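Long-range contacts in beta-glucosidase (Chaetomella raphigera, PDB 6JXG), which probably hydrolyses terminal, non-reducing beta-D-glucosyl residues with release of beta-D-glucose, as a secreted family 3 glycoside hydrolase of cellulose breakdown: residues Y584-A589 / T617-N622; V613-A618 / T665-L670; Q633-L638 / K648-F653. All blocks are in the same frame, centred on the assembly; numbering follows the deposited sequence.

Interaction 1: residues Y584-A589 / T617-N622; sequences YSQLTA and TAKVTN
Lys619 and Ser585 form a hydrogen-bonded antiparallel pair. The lysine side chain passes beside Ser585 OG and crosses the Gln586 side chain at a slant. A bend at chi3 (83°) brings Lys619 CE to 3.6 Å from Ser585 OG, and one at chi4 turns NZ toward a water. This water donates to Lys619 O, bonds Ser585 OG and Thr621 OG1, and weakly accepts from Lys619 NZ. An alanine here would probably leave that water without its ammonium partner and open a gap beside Ser585 OG, where CE now packs. Further on, Thr588 and Thr617 pair through both backbone N-H groups. Thr588 OG1 and Thr617 OG1 share a short hydrogen bond of 2.5 Å. Both hydroxyls lie between backbone N and carbonyl carbon (chi1 68° and 75°), which brings them together. Gln586 has a left-handed helical backbone conformation, at the beta bulge that shifts the register by one. A second water joins Gln586 O to Thr617 OG1. On the other sheet face, Val620 CG2 lies over one face of the Tyr584 ring, near its rim, 4.2 Å from CD1. Tyr584 OH bonds Glu630. Strands 692-698 and 704-711 pack against Tyr584 and Leu587, while strand 663-671 flanks strand 612-622.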
ATOM      1  N   TYR A 584       9.033 -27.767   6.064  1.00 14.19           N
ATOM      2  CA  TYR A 584       8.928 -27.069   7.326  1.00 13.89           C
ATOM      3  C   TYR A 584       8.926 -28.104   8.453  1.00 14.07           C
ATOM      4  O   TYR A 584       8.316 -29.149   8.302  1.00 13.47           O
ATOM      5  CB  TYR A 584       7.612 -26.357   7.374  1.00 14.13           C
ATOM      6  CG  TYR A 584       7.448 -25.105   6.571  1.00 14.27           C
ATOM      7  CD1 TYR A 584       7.088 -23.902   7.201  1.00 15.66           C
ATOM      8  CD2 TYR A 584       7.514 -25.136   5.192  1.00 16.27           C
ATOM      9  CE1 TYR A 584       6.833 -22.749   6.475  1.00 15.14           C
ATOM     10  CE2 TYR A 584       7.348 -23.961   4.468  1.00 15.72           C
ATOM     11  CZ  TYR A 584       6.973 -22.798   5.112  1.00 15.05           C
ATOM     12  OH  TYR A 584       6.835 -21.641   4.415  1.00 15.10           O
ATOM     13  N   SER A 585       9.562 -27.816   9.563  1.00 14.17           N
ATOM     14  CA  SER A 585       9.507 -28.687  10.704  1.00 16.44           C
ATOM     15  C   SER A 585       9.802 -27.902  11.983  1.00 16.43           C
ATOM     16  O   SER A 585      10.014 -26.686  11.963  1.00 15.52           O
ATOM     17  CB  SER A 585      10.497 -29.832  10.551  1.00 16.53           C
ATOM     18  OG  SER A 585      11.802 -29.337  10.501  1.00 16.93           O
ATOM     19  N   GLN A 586       9.841 -28.633  13.086  1.00 18.13           N
ATOM     20  CA  GLN A 586      10.309 -28.108  14.369  1.00 18.89           C
ATOM     21  C   GLN A 586       9.573 -26.865  14.865  1.00 18.33           C
ATOM     22  O   GLN A 586      10.166 -25.825  15.118  1.00 17.94           O
ATOM     23  CB  GLN A 586      11.819 -27.890  14.283  1.00 19.93           C
ATOM     24  CG  GLN A 586      12.563 -29.230  14.226  1.00 26.05           C
ATOM     25  CD  GLN A 586      14.055 -29.094  14.436  1.00 29.86           C
ATOM     26  OE1 GLN A 586      14.513 -28.343  15.330  1.00 39.18           O
ATOM     27  NE2 GLN A 586      14.829 -29.810  13.635  1.00 34.82           N
ATOM     28  N   LEU A 587       8.261 -26.947  15.007  1.00 17.34           N
ATOM     29  CA  LEU A 587       7.535 -25.794  15.467  1.00 17.26           C
ATOM     30  C   LEU A 587       7.816 -25.617  16.945  1.00 17.43           C
ATOM     31  O   LEU A 587       7.774 -26.575  17.669  1.00 16.44           O
ATOM     32  CB  LEU A 587       6.078 -26.095  15.361  1.00 21.13           C
ATOM     33  CG  LEU A 587       4.971 -25.112  15.133  1.00 22.85           C
ATOM     34  CD1 LEU A 587       3.780 -25.441  15.955  1.00 24.21           C
ATOM     35  CD2 LEU A 587       5.273 -23.667  15.160  1.00 23.35           C
ATOM     36  N   THR A 588       8.041 -24.395  17.402  1.00 16.75           N
ATOM     37  CA  THR A 588       8.033 -24.055  18.841  1.00 16.29           C
ATOM     38  C   THR A 588       7.049 -22.917  19.086  1.00 16.44           C
ATOM     39  O   THR A 588       6.842 -22.103  18.202  1.00 15.31           O
ATOM     40  CB  THR A 588       9.433 -23.649  19.331  1.00 16.54           C
ATOM     41  OG1 THR A 588       9.791 -22.407  18.745  1.00 17.20           O
ATOM     42  CG2 THR A 588      10.433 -24.676  18.923  1.00 18.51           C
ATOM     43  N   ALA A 589       6.509 -22.813  20.287  1.00 17.10           N
ATOM     44  CA  ALA A 589       5.608 -21.759  20.658  1.00 19.22           C
ATOM     45  C   ALA A 589       5.800 -21.562  22.126  1.00 22.43           C
ATOM     46  O   ALA A 589       5.861 -22.554  22.850  1.00 22.99           O
ATOM     47  CB  ALA A 589       4.163 -22.150  20.387  1.00 19.79           C
ATOM     48  N   THR A 617       8.526 -20.336  16.466  1.00 13.97           N
ATOM     49  CA  THR A 617       9.536 -20.565  15.498  1.00 15.09           C
ATOM     50  C   THR A 617       9.298 -21.814  14.707  1.00 16.23           C
ATOM     51  O   THR A 617       8.483 -22.657  15.078  1.00 14.27           O
ATOM     52  CB  THR A 617      10.980 -20.595  16.043  1.00 16.28           C
ATOM     53  OG1 THR A 617      11.226 -21.819  16.736  1.00 16.24           O
ATOM     54  CG2 THR A 617      11.215 -19.385  16.991  1.00 15.49           C
ATOM     55  N   ALA A 618      10.041 -21.914  13.615  1.00 15.01           N
ATOM     56  CA  ALA A 618      10.039 -23.146  12.822  1.00 15.34           C
ATOM     57  C   ALA A 618      11.307 -23.237  12.045  1.00 15.09           C
ATOM     58  O   ALA A 618      12.038 -22.226  11.853  1.00 13.78           O
ATOM     59  CB  ALA A 618       8.811 -23.229  11.895  1.00 14.66           C
ATOM     60  N   LYS A 619      11.600 -24.459  11.606  1.00 15.16           N
ATOM     61  CA  LYS A 619      12.735 -24.688  10.740  1.00 15.83           C
ATOM     62  C   LYS A 619      12.264 -24.860   9.309  1.00 14.87           C
ATOM     63  O   LYS A 619      11.319 -25.642   9.051  1.00 14.83           O
ATOM     64  CB  LYS A 619      13.509 -25.956  11.142  1.00 17.20           C
ATOM     65  CG  LYS A 619      14.615 -26.297  10.149  1.00 19.62           C
ATOM     66  CD  LYS A 619      15.645 -27.170  10.848  1.00 27.36           C
ATOM     67  CE  LYS A 619      15.300 -28.629  10.893  1.00 33.11           C
ATOM     68  NZ  LYS A 619      15.242 -29.046   9.488  1.00 37.48           N
ATOM     69  N   VAL A 620      12.941 -24.158   8.370  1.00 13.23           N
ATOM     70  CA  VAL A 620      12.568 -24.247   6.967  1.00 12.56           C
ATOM     71  C   VAL A 620      13.821 -24.717   6.232  1.00 13.59           C
ATOM     72  O   VAL A 620      14.974 -24.284   6.557  1.00 12.50           O
ATOM     73  CB  VAL A 620      12.216 -22.861   6.403  1.00 13.76           C
ATOM     74  CG1 VAL A 620      11.921 -22.943   4.929  1.00 13.67           C
ATOM     75  CG2 VAL A 620      11.016 -22.293   7.150  1.00 15.21           C
ATOM     76  N   THR A 621      13.598 -25.639   5.291  1.00 13.79           N
ATOM     77  CA  THR A 621      14.660 -26.316   4.571  1.00 14.63           C
ATOM     78  C   THR A 621      14.363 -26.204   3.123  1.00 14.49           C
ATOM     79  O   THR A 621      13.235 -26.483   2.719  1.00 14.06           O
ATOM     80  CB  THR A 621      14.654 -27.813   4.914  1.00 15.93           C
ATOM     81  OG1 THR A 621      15.011 -27.962   6.315  1.00 18.39           O
ATOM     82  CG2 THR A 621      15.678 -28.531   4.103  1.00 15.68           C
ATOM     83  N   ASN A 622      15.364 -25.808   2.353  1.00 13.97           N
ATOM     84  CA  ASN A 622      15.286 -25.834   0.897  1.00 14.76           C
ATOM     85  C   ASN A 622      15.538 -27.266   0.462  1.00 16.45           C
ATOM     86  O   ASN A 622      16.664 -27.751   0.571  1.00 16.64           O
ATOM     87  CB  ASN A 622      16.335 -24.907   0.275  1.00 16.17           C
ATOM     88  CG  ASN A 622      16.303 -24.876  -1.241  1.00 15.21           C
ATOM     89  OD1 ASN A 622      15.775 -25.766  -1.885  1.00 13.99           O
ATOM     90  ND2 ASN A 622      16.863 -23.791  -1.823  1.00 16.98           N
TER
HETATM   91  O   HOH W   1      12.550 -28.147   7.701  1.00 21.79           O
HETATM   92  O   HOH W   2      12.225 -23.946  15.297  1.00 18.15           O

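Interaction 2: residues V613-A618 / T665-L670; sequences VATVTA and TVTFNL
Leu670 pairs with Ala614 across two antiparallel strands, and its side chain runs over the buried face of the sheet. Its CB lies 3.6 Å from Ala614 O. CG, set anti to the carbonyl carbon (chi1 -65°), leads on over the sheet and is 4.2 Å from Ala614 O. At the tip, CD1 touches both Ala614 CB and Val616 CG2, 4.1 Å from each. The other methyl, CD2, turns to strand 649-658, where it packs on Arg651. Leu670 O accepts from Val613 N and, weakly, from Ala614 N, so two residues face one: a classic beta bulge. Next on this face, Val616 CG1 touches Phe668 CD2 at 3.8 Å, and Ala618 CB meets Val666 CG2. Main-chain bonds in both directions join Val616 to Phe668 and Ala618 to Val666. The other face carries more polar side chains, mixed with threonine methyls. Thr615 and Asn669 point the same way, and Thr615 OG1 donates to Asn669 OD1 at 2.8 Å, in the carbonyl plane. Thr617 CG2 lies beside Thr667 OG1. Aliphatic and aromatic groups therefore turn to strands 628-637 and 649-658 of the other sheet, as in a beta sandwich, while threonines and an asparagine line the more exposed side.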
ATOM      1  N   VAL A 613       4.478 -10.711  23.684  1.00 15.64           N
ATOM      2  CA  VAL A 613       4.065 -11.667  24.730  1.00 17.08           C
ATOM      3  C   VAL A 613       4.417 -13.107  24.394  1.00 17.05           C
ATOM      4  O   VAL A 613       4.423 -13.950  25.275  1.00 16.42           O
ATOM      5  CB  VAL A 613       2.575 -11.526  25.100  1.00 18.58           C
ATOM      6  CG1 VAL A 613       2.331 -10.103  25.649  1.00 19.52           C
ATOM      7  CG2 VAL A 613       1.656 -11.748  23.922  1.00 21.04           C
ATOM      8  N   ALA A 614       4.725 -13.413  23.133  1.00 15.48           N
ATOM      9  CA  ALA A 614       4.973 -14.807  22.746  1.00 14.95           C
ATOM     10  C   ALA A 614       5.787 -14.860  21.487  1.00 15.43           C
ATOM     11  O   ALA A 614       5.842 -13.906  20.730  1.00 13.59           O
ATOM     12  CB  ALA A 614       3.651 -15.522  22.500  1.00 14.74           C
ATOM     13  N   THR A 615       6.463 -15.985  21.264  1.00 17.32           N
ATOM     14  CA  THR A 615       7.243 -16.142  20.080  1.00 16.55           C
ATOM     15  C   THR A 615       7.053 -17.565  19.560  1.00 15.89           C
ATOM     16  O   THR A 615       7.012 -18.512  20.351  1.00 15.05           O
ATOM     17  CB  THR A 615       8.725 -15.966  20.420  1.00 16.85           C
ATOM     18  OG1 THR A 615       8.956 -14.614  20.750  1.00 17.44           O
ATOM     19  CG2 THR A 615       9.606 -16.247  19.230  1.00 15.62           C
ATOM     20  N   VAL A 616       6.951 -17.682  18.233  1.00 13.83           N
ATOM     21  CA  VAL A 616       6.776 -18.953  17.549  1.00 14.80           C
ATOM     22  C   VAL A 616       7.964 -19.104  16.586  1.00 15.82           C
ATOM     23  O   VAL A 616       8.407 -18.066  15.976  1.00 15.02           O
ATOM     24  CB  VAL A 616       5.439 -18.939  16.768  1.00 14.89           C
ATOM     25  CG1 VAL A 616       5.299 -20.116  15.820  1.00 14.97           C
ATOM     26  CG2 VAL A 616       4.267 -18.803  17.724  1.00 16.94           C
ATOM     27  N   THR A 617       8.526 -20.336  16.466  1.00 13.97           N
ATOM     28  CA  THR A 617       9.536 -20.565  15.498  1.00 15.09           C
ATOM     29  C   THR A 617       9.298 -21.814  14.707  1.00 16.23           C
ATOM     30  O   THR A 617       8.483 -22.657  15.078  1.00 14.27           O
ATOM     31  CB  THR A 617      10.980 -20.595  16.043  1.00 16.28           C
ATOM     32  OG1 THR A 617      11.226 -21.819  16.736  1.00 16.24           O
ATOM     33  CG2 THR A 617      11.215 -19.385  16.991  1.00 15.49           C
ATOM     34  N   ALA A 618      10.041 -21.914  13.615  1.00 15.01           N
ATOM     35  CA  ALA A 618      10.039 -23.146  12.822  1.00 15.34           C
ATOM     36  C   ALA A 618      11.307 -23.237  12.045  1.00 15.09           C
ATOM     37  O   ALA A 618      12.038 -22.226  11.853  1.00 13.78           O
ATOM     38  CB  ALA A 618       8.811 -23.229  11.895  1.00 14.66           C
ATOM     39  N   THR A 665      16.111 -20.981  10.610  1.00 13.80           N
ATOM     40  CA  THR A 665      14.980 -20.741  11.487  1.00 14.86           C
ATOM     41  C   THR A 665      14.182 -19.479  11.127  1.00 14.95           C
ATOM     42  O   THR A 665      14.764 -18.447  10.842  1.00 14.39           O
ATOM     43  CB  THR A 665      15.468 -20.638  12.891  1.00 14.61           C
ATOM     44  OG1 THR A 665      16.033 -21.925  13.272  1.00 15.25           O
ATOM     45  CG2 THR A 665      14.335 -20.306  13.816  1.00 14.19           C
ATOM     46  N   VAL A 666      12.872 -19.603  11.092  1.00 15.77           N
ATOM     47  CA  VAL A 666      11.947 -18.456  10.990  1.00 16.01           C
ATOM     48  C   VAL A 666      11.358 -18.170  12.329  1.00 14.99           C
ATOM     49  O   VAL A 666      11.150 -19.054  13.093  1.00 15.84           O
ATOM     50  CB  VAL A 666      10.876 -18.640   9.874  1.00 13.82           C
ATOM     51  CG1 VAL A 666      11.596 -18.700   8.573  1.00 14.03           C
ATOM     52  CG2 VAL A 666      10.029 -19.859  10.089  1.00 15.52           C
ATOM     53  N   THR A 667      11.098 -16.895  12.592  1.00 14.73           N
ATOM     54  CA  THR A 667      10.688 -16.432  13.913  1.00 14.77           C
ATOM     55  C   THR A 667       9.547 -15.484  13.780  1.00 13.48           C
ATOM     56  O   THR A 667       9.600 -14.577  12.917  1.00 14.31           O
ATOM     57  CB  THR A 667      11.885 -15.755  14.587  1.00 15.41           C
ATOM     58  OG1 THR A 667      12.851 -16.782  14.850  1.00 15.28           O
ATOM     59  CG2 THR A 667      11.503 -15.069  15.833  1.00 16.68           C
ATOM     60  N   PHE A 668       8.510 -15.700  14.584  1.00 11.95           N
ATOM     61  CA  PHE A 668       7.355 -14.815  14.587  1.00 11.66           C
ATOM     62  C   PHE A 668       7.173 -14.294  16.004  1.00 12.81           C
ATOM     63  O   PHE A 668       6.815 -15.076  16.858  1.00 11.55           O
ATOM     64  CB  PHE A 668       6.050 -15.543  14.138  1.00 11.37           C
ATOM     65  CG  PHE A 668       6.238 -16.407  12.916  1.00 11.69           C
ATOM     66  CD1 PHE A 668       6.453 -15.810  11.649  1.00 12.74           C
ATOM     67  CD2 PHE A 668       6.324 -17.779  13.022  1.00 11.75           C
ATOM     68  CE1 PHE A 668       6.594 -16.592  10.488  1.00 12.06           C
ATOM     69  CE2 PHE A 668       6.559 -18.569  11.856  1.00 13.10           C
ATOM     70  CZ  PHE A 668       6.669 -17.970  10.583  1.00 13.71           C
ATOM     71  N   ASN A 669       7.374 -12.988  16.219  1.00 12.00           N
ATOM     72  CA  ASN A 669       7.098 -12.357  17.528  1.00 13.61           C
ATOM     73  C   ASN A 669       5.700 -11.754  17.592  1.00 13.45           C
ATOM     74  O   ASN A 669       5.299 -10.953  16.711  1.00 13.60           O
ATOM     75  CB  ASN A 669       8.171 -11.313  17.795  1.00 14.10           C
ATOM     76  CG  ASN A 669       9.542 -11.919  17.891  1.00 16.15           C
ATOM     77  OD1 ASN A 669       9.756 -12.890  18.644  1.00 14.88           O
ATOM     78  ND2 ASN A 669      10.479 -11.394  17.109  1.00 16.65           N
ATOM     79  N   LEU A 670       4.939 -12.188  18.588  1.00 12.77           N
ATOM     80  CA  LEU A 670       3.551 -11.843  18.716  1.00 14.13           C
ATOM     81  C   LEU A 670       3.340 -10.756  19.769  1.00 15.98           C
ATOM     82  O   LEU A 670       3.824 -10.853  20.931  1.00 16.77           O
ATOM     83  CB  LEU A 670       2.696 -13.066  19.084  1.00 13.34           C
ATOM     84  CG  LEU A 670       2.640 -14.139  18.025  1.00 13.83           C
ATOM     85  CD1 LEU A 670       2.129 -15.456  18.644  1.00 15.08           C
ATOM     86  CD2 LEU A 670       1.706 -13.693  16.904  1.00 13.58           C
TER

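Interaction 3: residues Q633-L638 / K648-F653; sequences QLYIGL and KQLRGF
A beta hairpin of the fibronectin type III-like domain brings Tyr635 and Leu650 together as a non-hydrogen-bonded antiparallel pair. Leu650 CD1 comes over one face of the Tyr635 ring, toward its rim, in a CH-pi contact 3.9 Å from the ring centroid. The nearest ring atom is CZ, at 3.6 Å. With Leu650 CG anti to the backbone N (chi1 -171°) and chi2 at 68°, CD1 is carried over the ring and against Gln633 CB. Tyr635 OH donates to Gln633 OE1 at 2.5 Å, a short bond in the plane of both the amide carbonyl and the ring. This bond probably fixes the rotation of the amide, whose NE2 is bound to Gly574 O. Lys648 CB and CG pack on Tyr635 CB, while Lys648 NZ reaches Ser701 O.

The hairpin holds a classic beta bulge: Arg651 and Gly652 both face Leu634. Leu634 O accepts a straight bond from Arg651 N at 2.8 Å and a weak, bent one from Gly652 N. Leu634 N in turn donates to Gly652 O. Ile636 and Gln649 exchange two main-chain bonds at the next hydrogen-bonded pair.

The Ile636 side chain crosses that of Arg651 at about a right angle, with CD1 3.9 Å from Arg651 CB. Within strand 649-653, Gln649 CB lies over the centre of one face of the Arg651 guanidinium, and Arg651 NE bonds Asp674 O. A water takes a hydrogen bond from Gln649 NE2 at 3.0 Å and gives one to Ile636 O, while Gln649 OE1 is bound by Arg560. The Phe653 ring lies beyond the hairpin and meets Trp82 edge-to-face.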
ATOM      1  N   GLN A 633       4.715 -18.127   6.964  1.00 10.96           N
ATOM      2  CA  GLN A 633       3.550 -17.380   7.427  1.00 11.23           C
ATOM      3  C   GLN A 633       2.974 -18.063   8.629  1.00 12.01           C
ATOM      4  O   GLN A 633       2.947 -19.311   8.661  1.00 12.03           O
ATOM      5  CB  GLN A 633       2.480 -17.275   6.371  1.00 10.84           C
ATOM      6  CG  GLN A 633       3.008 -16.562   5.142  1.00 11.16           C
ATOM      7  CD  GLN A 633       2.230 -16.842   3.885  1.00 11.30           C
ATOM      8  OE1 GLN A 633       1.007 -16.860   3.886  1.00 11.39           O
ATOM      9  NE2 GLN A 633       2.944 -17.029   2.791  1.00 11.36           N
ATOM     10  N   LEU A 634       2.503 -17.236   9.570  1.00 12.38           N
ATOM     11  CA  LEU A 634       1.807 -17.663  10.772  1.00 13.94           C
ATOM     12  C   LEU A 634       0.416 -17.097  10.791  1.00 13.11           C
ATOM     13  O   LEU A 634       0.255 -15.863  10.752  1.00 15.18           O
ATOM     14  CB  LEU A 634       2.496 -17.086  12.005  1.00 14.52           C
ATOM     15  CG  LEU A 634       2.328 -17.642  13.408  1.00 16.36           C
ATOM     16  CD1 LEU A 634       2.381 -16.638  14.522  1.00 16.27           C
ATOM     17  CD2 LEU A 634       1.394 -18.780  13.636  1.00 15.96           C
ATOM     18  N   TYR A 635      -0.567 -17.989  10.936  1.00 12.59           N
ATOM     19  CA  TYR A 635      -2.004 -17.698  11.054  1.00 11.74           C
ATOM     20  C   TYR A 635      -2.477 -18.235  12.438  1.00 13.63           C
ATOM     21  O   TYR A 635      -2.007 -19.309  12.955  1.00 13.00           O
ATOM     22  CB  TYR A 635      -2.822 -18.338   9.918  1.00 12.25           C
ATOM     23  CG  TYR A 635      -2.457 -17.807   8.543  1.00 11.94           C
ATOM     24  CD1 TYR A 635      -3.144 -16.755   7.978  1.00 11.96           C
ATOM     25  CD2 TYR A 635      -1.354 -18.304   7.859  1.00 12.67           C
ATOM     26  CE1 TYR A 635      -2.777 -16.246   6.723  1.00 12.26           C
ATOM     27  CE2 TYR A 635      -0.982 -17.794   6.609  1.00 12.59           C
ATOM     28  CZ  TYR A 635      -1.670 -16.733   6.074  1.00 12.98           C
ATOM     29  OH  TYR A 635      -1.256 -16.247   4.844  1.00 12.00           O
ATOM     30  N   ILE A 636      -3.301 -17.430  13.079  1.00 12.88           N
ATOM     31  CA  ILE A 636      -3.804 -17.736  14.413  1.00 13.74           C
ATOM     32  C   ILE A 636      -5.301 -17.929  14.389  1.00 13.99           C
ATOM     33  O   ILE A 636      -6.033 -17.193  13.713  1.00 13.60           O
ATOM     34  CB  ILE A 636      -3.392 -16.637  15.367  1.00 15.83           C
ATOM     35  CG1 ILE A 636      -1.857 -16.754  15.489  1.00 18.66           C
ATOM     36  CG2 ILE A 636      -4.134 -16.743  16.686  1.00 16.90           C
ATOM     37  CD1 ILE A 636      -1.252 -15.980  16.592  1.00 22.00           C
ATOM     38  N   GLY A 637      -5.764 -18.945  15.109  1.00 13.46           N
ATOM     39  CA  GLY A 637      -7.190 -19.184  15.285  1.00 13.81           C
ATOM     40  C   GLY A 637      -7.487 -18.896  16.724  1.00 15.17           C
ATOM     41  O   GLY A 637      -6.726 -19.291  17.597  1.00 15.11           O
ATOM     42  N   LEU A 638      -8.520 -18.116  16.993  1.00 16.50           N
ATOM     43  CA  LEU A 638      -8.816 -17.747  18.372  1.00 18.64           C
ATOM     44  C   LEU A 638      -9.592 -18.846  19.087  1.00 18.80           C
ATOM     45  O   LEU A 638     -10.328 -19.587  18.479  1.00 19.35           O
ATOM     46  CB  LEU A 638      -9.683 -16.493  18.368  1.00 20.64           C
ATOM     47  CG  LEU A 638      -9.127 -15.112  18.531  1.00 23.45           C
ATOM     48  CD1 LEU A 638      -7.590 -14.906  18.500  1.00 24.63           C
ATOM     49  CD2 LEU A 638      -9.925 -14.219  17.615  1.00 22.01           C
ATOM     50  N   LYS A 648      -8.680 -18.186  10.504  1.00 16.14           N
ATOM     51  CA  LYS A 648      -7.230 -17.990  10.454  1.00 17.66           C
ATOM     52  C   LYS A 648      -6.995 -16.485  10.208  1.00 15.85           C
ATOM     53  O   LYS A 648      -7.623 -15.846   9.310  1.00 14.86           O
ATOM     54  CB  LYS A 648      -6.621 -18.739   9.224  1.00 18.39           C
ATOM     55  CG  LYS A 648      -6.240 -20.213   9.417  1.00 20.93           C
ATOM     56  CD  LYS A 648      -5.722 -20.887   8.134  1.00 21.03           C
ATOM     57  CE  LYS A 648      -6.879 -21.116   7.153  1.00 23.21           C
ATOM     58  NZ  LYS A 648      -6.730 -21.996   5.979  1.00 24.60           N
ATOM     59  N   GLN A 649      -6.080 -15.898  10.957  1.00 14.28           N
ATOM     60  CA  GLN A 649      -5.710 -14.482  10.709  1.00 13.18           C
ATOM     61  C   GLN A 649      -4.204 -14.382  10.730  1.00 12.31           C
ATOM     62  O   GLN A 649      -3.560 -14.833  11.699  1.00 12.22           O
ATOM     63  CB  GLN A 649      -6.234 -13.644  11.848  1.00 14.80           C
ATOM     64  CG  GLN A 649      -7.727 -13.486  11.788  1.00 16.04           C
ATOM     65  CD  GLN A 649      -8.199 -12.428  12.728  1.00 16.93           C
ATOM     66  OE1 GLN A 649      -8.306 -11.268  12.360  1.00 19.82           O
ATOM     67  NE2 GLN A 649      -8.466 -12.802  13.948  1.00 19.11           N
ATOM     68  N   LEU A 650      -3.627 -13.778   9.696  1.00 11.66           N
ATOM     69  CA  LEU A 650      -2.204 -13.645   9.607  1.00  9.91           C
ATOM     70  C   LEU A 650      -1.718 -12.867  10.792  1.00  9.80           C
ATOM     71  O   LEU A 650      -2.254 -11.791  11.034  1.00  9.70           O
ATOM     72  CB  LEU A 650      -1.812 -12.873   8.344  1.00 10.42           C
ATOM     73  CG  LEU A 650      -0.327 -12.856   8.056  1.00 10.42           C
ATOM     74  CD1 LEU A 650       0.312 -14.164   7.657  1.00 10.40           C
ATOM     75  CD2 LEU A 650       0.114 -11.722   7.124  1.00 11.01           C
ATOM     76  N   ARG A 651      -0.755 -13.416  11.533  1.00 10.49           N
ATOM     77  CA  ARG A 651      -0.111 -12.695  12.639  1.00 11.62           C
ATOM     78  C   ARG A 651       1.401 -12.769  12.673  1.00 11.21           C
ATOM     79  O   ARG A 651       2.056 -12.351  13.677  1.00 11.77           O
ATOM     80  CB  ARG A 651      -0.725 -13.130  13.999  1.00 11.74           C
ATOM     81  CG  ARG A 651      -2.208 -12.867  14.153  1.00 13.11           C
ATOM     82  CD  ARG A 651      -2.577 -11.384  14.158  1.00 13.77           C
ATOM     83  NE  ARG A 651      -3.882 -11.106  14.717  1.00 14.55           N
ATOM     84  CZ  ARG A 651      -4.863 -10.424  14.142  1.00 14.58           C
ATOM     85  NH1 ARG A 651      -4.738  -9.907  12.911  1.00 16.47           N
ATOM     86  NH2 ARG A 651      -5.978 -10.252  14.792  1.00 13.35           N
ATOM     87  N   GLY A 652       1.997 -13.219  11.581  1.00 10.87           N
ATOM     88  CA  GLY A 652       3.458 -13.263  11.498  1.00 11.02           C
ATOM     89  C   GLY A 652       3.893 -13.672  10.103  1.00 10.52           C
ATOM     90  O   GLY A 652       3.188 -14.400   9.433  1.00  9.50           O
ATOM     91  N   PHE A 653       5.036 -13.177   9.680  1.00 10.46           N
ATOM     92  CA  PHE A 653       5.661 -13.662   8.466  1.00 11.78           C
ATOM     93  C   PHE A 653       7.117 -13.396   8.552  1.00 11.21           C
ATOM     94  O   PHE A 653       7.539 -12.428   9.226  1.00 12.68           O
ATOM     95  CB  PHE A 653       5.027 -13.033   7.203  1.00 11.14           C
ATOM     96  CG  PHE A 653       5.088 -11.520   7.150  1.00 10.64           C
ATOM     97  CD1 PHE A 653       4.121 -10.749   7.764  1.00 11.05           C
ATOM     98  CD2 PHE A 653       6.108 -10.876   6.469  1.00 10.07           C
ATOM     99  CE1 PHE A 653       4.208  -9.376   7.744  1.00 11.37           C
ATOM    100  CE2 PHE A 653       6.191  -9.502   6.388  1.00 10.43           C
ATOM    101  CZ  PHE A 653       5.203  -8.722   7.003  1.00 11.45           C
TER
HETATM  102  O   HOH W   3      -8.279 -15.766  14.185  1.00 20.15           O

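Interactions 1 and 2 lie in one three-stranded antiparallel sheet. Strand 612-622 is its middle member and supplies Thr617 and Ala618 to both; their centres are about 10 Å apart. Interaction 3 belongs to the facing four-stranded sheet, about 11 Å from interaction 2 and about 15 Å from interaction 1, centre to centre. Both strands of interaction 3 come after interaction 1 in the chain, between the two strands of interaction 2. Between interactions 2 and 3 the sheets meet where Phe668 and Leu670 pack on Ile636 and residues 651-653. Interactions 1 and 3 do not touch. Interactions 1 and 2 hold one layer together and interaction 3 the other, in the beta sandwich of the fibronectin type III-like domain near the C-terminal end.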